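Local coordinates for protein of unknown function VPA0982 (Vibrio parahaemolyticus, PDB 2QIP) that is of unknown function but has an NYN domain of the PIN clan and may act as an RNA nuclease, at residues K52-A57 and T99-E104; R127-Y132 and C152-V157. All blocks are in the same frame, centred on the assembly; numbering follows the deposited sequence.

Contact 1 (K52-A57 and T99-E104); sequences KAYAIA and TLDAIE. With EDO (1,2-ethanediol), chain D.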
# COMPACT_ATOMS: atom_id res chain seq x y z
N LYS A 52 8.43 -13.51 5.04
CA LYS A 52 8.88 -12.21 5.52
C LYS A 52 7.98 -11.69 6.62
O LYS A 52 6.75 -11.82 6.54
CB LYS A 52 8.97 -11.22 4.35
CG LYS A 52 10.16 -11.49 3.47
CD LYS A 52 10.27 -10.55 2.29
CE LYS A 52 11.55 -10.92 1.51
NZ LYS A 52 11.73 -10.14 0.25
N ALA A 53 8.60 -11.13 7.66
CA ALA A 53 7.91 -10.54 8.80
C ALA A 53 8.22 -9.06 8.79
O ALA A 53 9.39 -8.67 8.90
CB ALA A 53 8.37 -11.20 10.12
N TYR A 54 7.18 -8.24 8.63
CA TYR A 54 7.34 -6.80 8.44
C TYR A 54 7.17 -6.11 9.79
O TYR A 54 6.06 -6.05 10.34
CB TYR A 54 6.30 -6.31 7.43
CG TYR A 54 6.56 -6.91 6.07
CD1 TYR A 54 7.29 -6.21 5.12
CD2 TYR A 54 6.11 -8.20 5.74
CE1 TYR A 54 7.58 -6.75 3.87
CE2 TYR A 54 6.40 -8.76 4.48
CZ TYR A 54 7.12 -8.02 3.55
OH TYR A 54 7.43 -8.56 2.30
N ALA A 55 8.28 -5.60 10.31
CA ALA A 55 8.33 -5.11 11.70
C ALA A 55 8.94 -3.72 11.75
O ALA A 55 9.35 -3.15 10.72
CB ALA A 55 9.17 -6.09 12.54
N ILE A 56 9.02 -3.17 12.96
CA ILE A 56 9.57 -1.83 13.19
C ILE A 56 10.94 -1.97 13.86
O ILE A 56 11.09 -2.69 14.84
CB ILE A 56 8.61 -0.99 14.06
CG1 ILE A 56 7.21 -0.94 13.41
CG2 ILE A 56 9.16 0.43 14.31
CD1 ILE A 56 7.17 -0.33 11.98
N ALA A 57 11.93 -1.27 13.31
CA ALA A 57 13.27 -1.28 13.89
C ALA A 57 13.28 -0.71 15.30
O ALA A 57 12.51 0.20 15.61
CB ALA A 57 14.21 -0.51 13.02
N THR A 99 2.25 -4.58 0.11
CA THR A 99 1.60 -4.61 -1.19
C THR A 99 2.64 -4.83 -2.29
O THR A 99 2.44 -5.68 -3.17
CB THR A 99 0.78 -3.34 -1.43
OG1 THR A 99 -0.23 -3.27 -0.42
CG2 THR A 99 0.10 -3.33 -2.79
N LEU A 100 3.73 -4.06 -2.26
CA LEU A 100 4.79 -4.22 -3.28
C LEU A 100 5.32 -5.66 -3.32
O LEU A 100 5.46 -6.26 -4.39
CB LEU A 100 5.94 -3.27 -2.98
CG LEU A 100 5.67 -1.80 -3.23
CD1 LEU A 100 6.83 -1.00 -2.65
CD2 LEU A 100 5.47 -1.50 -4.70
N ASP A 101 5.65 -6.19 -2.15
CA ASP A 101 6.29 -7.51 -2.08
C ASP A 101 5.32 -8.65 -2.42
O ASP A 101 5.73 -9.64 -3.04
CB ASP A 101 6.90 -7.73 -0.69
CG ASP A 101 8.19 -6.95 -0.48
OD1 ASP A 101 8.73 -6.35 -1.44
OD2 ASP A 101 8.67 -6.98 0.69
N ALA A 102 4.06 -8.52 -2.00
CA ALA A 102 3.09 -9.58 -2.24
C ALA A 102 2.84 -9.72 -3.75
O ALA A 102 2.78 -10.83 -4.27
CB ALA A 102 1.80 -9.30 -1.52
N ILE A 103 2.70 -8.59 -4.44
CA ILE A 103 2.54 -8.68 -5.91
C ILE A 103 3.78 -9.23 -6.59
O ILE A 103 3.68 -10.03 -7.54
CB ILE A 103 2.20 -7.32 -6.51
CG1 ILE A 103 0.76 -6.99 -6.19
CG2 ILE A 103 2.45 -7.29 -8.04
CD1 ILE A 103 -0.31 -7.95 -6.83
N GLU A 104 4.96 -8.82 -6.12
CA GLU A 104 6.20 -9.34 -6.68
C GLU A 104 6.34 -10.86 -6.53
O GLU A 104 6.84 -11.54 -7.43
CB GLU A 104 7.42 -8.62 -6.10
CG GLU A 104 7.73 -7.33 -6.81
CD GLU A 104 8.93 -6.65 -6.21
OE1 GLU A 104 8.89 -5.41 -6.06
OE2 GLU A 104 9.90 -7.35 -5.85
C1 EDO D . 12.28 -5.63 -6.11
O1 EDO D . 12.23 -6.17 -4.79
C2 EDO D . 13.69 -5.26 -6.54
O2 EDO D . 13.81 -3.84 -6.52
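Strand 46-55 and helix 95-105 stay well apart here, K52 and D101 making the nearest approach at 9.3 Å between CA atoms, and the side chains of Y54 and D101 reach over the gap. Both have CG beside the backbone N, chi1 -65° for Y54 and -75° for D101, and each CA-CB bond points at the other segment. Their ends meet in one short hydrogen bond: Y54 OH donates to D101 OD2 at 2.6 Å. D101 OD2 sits at the edge of the phenol ring, in its plane, 3.4 Å from Y54 CE1, and accepts through its anti lone pair, turned away from OD1. Ring and carboxylate planes are 47° apart.

K52, two residues back on the same strand, runs its extended chain alongside. K52 CD passes 4.2 Å from D101 OD2, and K52 NZ ends 4.4 Å from D101 OD2, too far for a salt bridge but close enough for the charges probably to attract. D101 OD1 is taken by R127 of the second subunit, which also pairs with E104. W94 packs against the Y54 ring edge-to-face.

The two oxygens of D101 thus do different jobs, OD2 tying the helix to the central sheet and OD1 joining the dimer interface. With the phenol on one oxygen and an arginine of the other subunit on the other, the carboxylate is fixed in its orientation.

Contact 2 (R127-Y132 and C152-V157); sequences RIQQRY and CADNFV. With EDO (1,2-ethanediol), chain B.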
# COMPACT_ATOMS: atom_id res chain seq x y z
N ARG A 127 -6.25 -8.29 -6.35
CA ARG A 127 -5.32 -8.11 -7.47
C ARG A 127 -4.48 -9.36 -7.70
O ARG A 127 -4.17 -9.71 -8.84
CB ARG A 127 -4.42 -6.90 -7.24
CG ARG A 127 -3.82 -6.34 -8.52
CD ARG A 127 -4.85 -5.71 -9.46
NE ARG A 127 -5.64 -4.65 -8.82
CZ ARG A 127 -5.38 -3.34 -8.92
NH1 ARG A 127 -4.35 -2.90 -9.62
NH2 ARG A 127 -6.13 -2.46 -8.26
N ILE A 128 -4.07 -10.03 -6.62
CA ILE A 128 -3.35 -11.30 -6.77
C ILE A 128 -4.22 -12.33 -7.51
O ILE A 128 -3.75 -13.04 -8.42
CB ILE A 128 -2.95 -11.85 -5.39
CG1 ILE A 128 -1.85 -10.99 -4.78
CG2 ILE A 128 -2.47 -13.31 -5.52
CD1 ILE A 128 -1.62 -11.24 -3.28
N GLN A 129 -5.49 -12.41 -7.12
CA GLN A 129 -6.38 -13.37 -7.75
C GLN A 129 -6.64 -13.03 -9.22
O GLN A 129 -6.64 -13.92 -10.06
CB GLN A 129 -7.71 -13.45 -6.97
CG GLN A 129 -7.52 -14.00 -5.56
CD GLN A 129 -8.69 -13.72 -4.65
OE1 GLN A 129 -9.45 -12.78 -4.87
NE2 GLN A 129 -8.83 -14.55 -3.60
N GLN A 130 -6.84 -11.74 -9.53
CA GLN A 130 -7.15 -11.32 -10.92
C GLN A 130 -5.95 -11.50 -11.84
O GLN A 130 -6.04 -12.08 -12.94
CB GLN A 130 -7.57 -9.86 -10.95
CG GLN A 130 -8.91 -9.57 -10.31
CD GLN A 130 -9.17 -8.08 -10.20
OE1 GLN A 130 -8.23 -7.26 -10.07
NE2 GLN A 130 -10.44 -7.70 -10.25
N ARG A 131 -4.81 -10.96 -11.42
CA ARG A 131 -3.66 -10.92 -12.33
C ARG A 131 -2.89 -12.23 -12.37
O ARG A 131 -2.42 -12.63 -13.46
CB ARG A 131 -2.73 -9.76 -11.97
CG ARG A 131 -3.43 -8.44 -12.18
CD ARG A 131 -2.54 -7.23 -12.03
NE ARG A 131 -1.48 -7.14 -13.05
CZ ARG A 131 -1.65 -6.72 -14.30
NH1 ARG A 131 -2.86 -6.43 -14.79
NH2 ARG A 131 -0.60 -6.67 -15.11
N TYR A 132 -2.75 -12.90 -11.22
CA TYR A 132 -1.91 -14.10 -11.14
C TYR A 132 -2.70 -15.39 -10.89
O TYR A 132 -2.13 -16.48 -10.90
CB TYR A 132 -0.82 -13.93 -10.07
CG TYR A 132 0.04 -12.73 -10.37
CD1 TYR A 132 1.07 -12.81 -11.31
CD2 TYR A 132 -0.25 -11.49 -9.80
CE1 TYR A 132 1.82 -11.69 -11.64
CE2 TYR A 132 0.49 -10.36 -10.13
CZ TYR A 132 1.53 -10.47 -11.03
OH TYR A 132 2.26 -9.34 -11.36
N CYS A 152 -12.90 -11.87 0.67
CA CYS A 152 -12.05 -11.83 -0.53
C CYS A 152 -11.10 -13.04 -0.56
O CYS A 152 -10.82 -13.57 -1.64
CB CYS A 152 -11.21 -10.54 -0.57
SG CYS A 152 -12.13 -9.08 -1.03
N ALA A 153 -10.54 -13.41 0.59
CA ALA A 153 -9.56 -14.48 0.68
C ALA A 153 -10.16 -15.80 0.20
O ALA A 153 -11.36 -16.04 0.37
CB ALA A 153 -9.10 -14.63 2.13
N ASP A 154 -9.32 -16.65 -0.39
CA ASP A 154 -9.75 -18.01 -0.67
C ASP A 154 -10.02 -18.82 0.59
O ASP A 154 -10.94 -19.62 0.62
CB ASP A 154 -8.74 -18.69 -1.59
CG ASP A 154 -8.64 -17.98 -2.91
OD1 ASP A 154 -9.56 -18.15 -3.75
OD2 ASP A 154 -7.69 -17.21 -3.10
N ASN A 155 -9.20 -18.61 1.62
CA ASN A 155 -9.35 -19.27 2.91
C ASN A 155 -9.02 -18.27 3.98
O ASN A 155 -8.15 -17.43 3.80
CB ASN A 155 -8.38 -20.46 3.02
CG ASN A 155 -8.70 -21.56 2.02
OD1 ASN A 155 -9.42 -22.54 2.35
ND2 ASN A 155 -8.20 -21.42 0.80
N PHE A 156 -9.69 -18.41 5.12
CA PHE A 156 -9.43 -17.57 6.28
C PHE A 156 -9.16 -18.48 7.47
O PHE A 156 -9.91 -19.43 7.71
CB PHE A 156 -10.61 -16.64 6.59
CG PHE A 156 -10.45 -15.88 7.89
CD1 PHE A 156 -9.49 -14.87 8.01
CD2 PHE A 156 -11.23 -16.18 9.01
CE1 PHE A 156 -9.32 -14.18 9.20
CE2 PHE A 156 -11.05 -15.49 10.23
CZ PHE A 156 -10.11 -14.48 10.31
N VAL A 157 -8.10 -18.19 8.21
CA VAL A 157 -7.78 -18.95 9.41
C VAL A 157 -7.76 -17.99 10.60
O VAL A 157 -7.05 -16.96 10.57
CB VAL A 157 -6.43 -19.67 9.30
CG1 VAL A 157 -6.11 -20.42 10.63
CG2 VAL A 157 -6.40 -20.64 8.11
C1 EDO B . -5.04 -5.16 -12.95
O1 EDO B . -5.52 -3.81 -12.86
C2 EDO B . -6.05 -6.11 -13.56
O2 EDO B . -6.58 -6.93 -12.51
O HOH W 1 -12.21 -13.01 -4.22
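The turn joining helix 147-152 to the edge strand 155-158 of the parallel sheet is bonded to helix 122-132 through the amide of Q129, which reaches the carbonyl of C152 and the carboxylate of D154; C152 also packs on S122 and V125 of that helix. A153, between these two, is the first residue to leave helical geometry, and its CA-CB bond points away from segment 127-132. The Q129 chain leaves its helix with CG beside the backbone N (chi1 -65°) and then runs extended, chi2 163°, which carries the amide across to the turn.

Q129 NE2 makes both direct bonds. Q129 NE2 donates to C152 O at 3.0 Å, fairly straight and with the nitrogen somewhat tilted from the carbonyl plane, and to D154 OD2 at 2.9 Å. Both acceptors lie close to the amide plane, as suits the two N-H bonds. The carboxylate is turned differently: the D154 and Q129 planes are 68° apart, and NE2 meets OD2 from above the carboxylate plane. The same OD2 accepts from the backbone N of V136 at the start of the neighbouring strand 135-140. A water lies 2.8 Å from Q129 OE1 and 3.0 Å from C152 O, within hydrogen-bonding range of both.

Q129 NE2 thus spends both its protons on the helix end and the turn after it, which fixes the rotation of the amide. D154 OD2 links three elements, the helix, the turn and strand 135-140, and its two N-H donors would be expected to stabilise the negative charge in this surface contact.

Overall arrangement
Along the chain the two contacts follow one another, 52-104 and then 127-157, and their centres lie about 17 Å apart within one NYN domain. Both tie a helix to the same six-stranded parallel sheet: contact 1 on strand 46-55, next to one edge, and contact 2 at the turn leading into the opposite edge strand, 155-158. Helices 95-105 and 122-132 bridge them by packing together, I103 CD1 lying 4.0 Å from I128 CG1 and I103 CG2 3.9 Å from Y132 OH. The same two helices also face the second subunit, R127 packing on L100 of the other chain. The helix pair therefore connects distant strands of the sheet while forming part of the subunit interface.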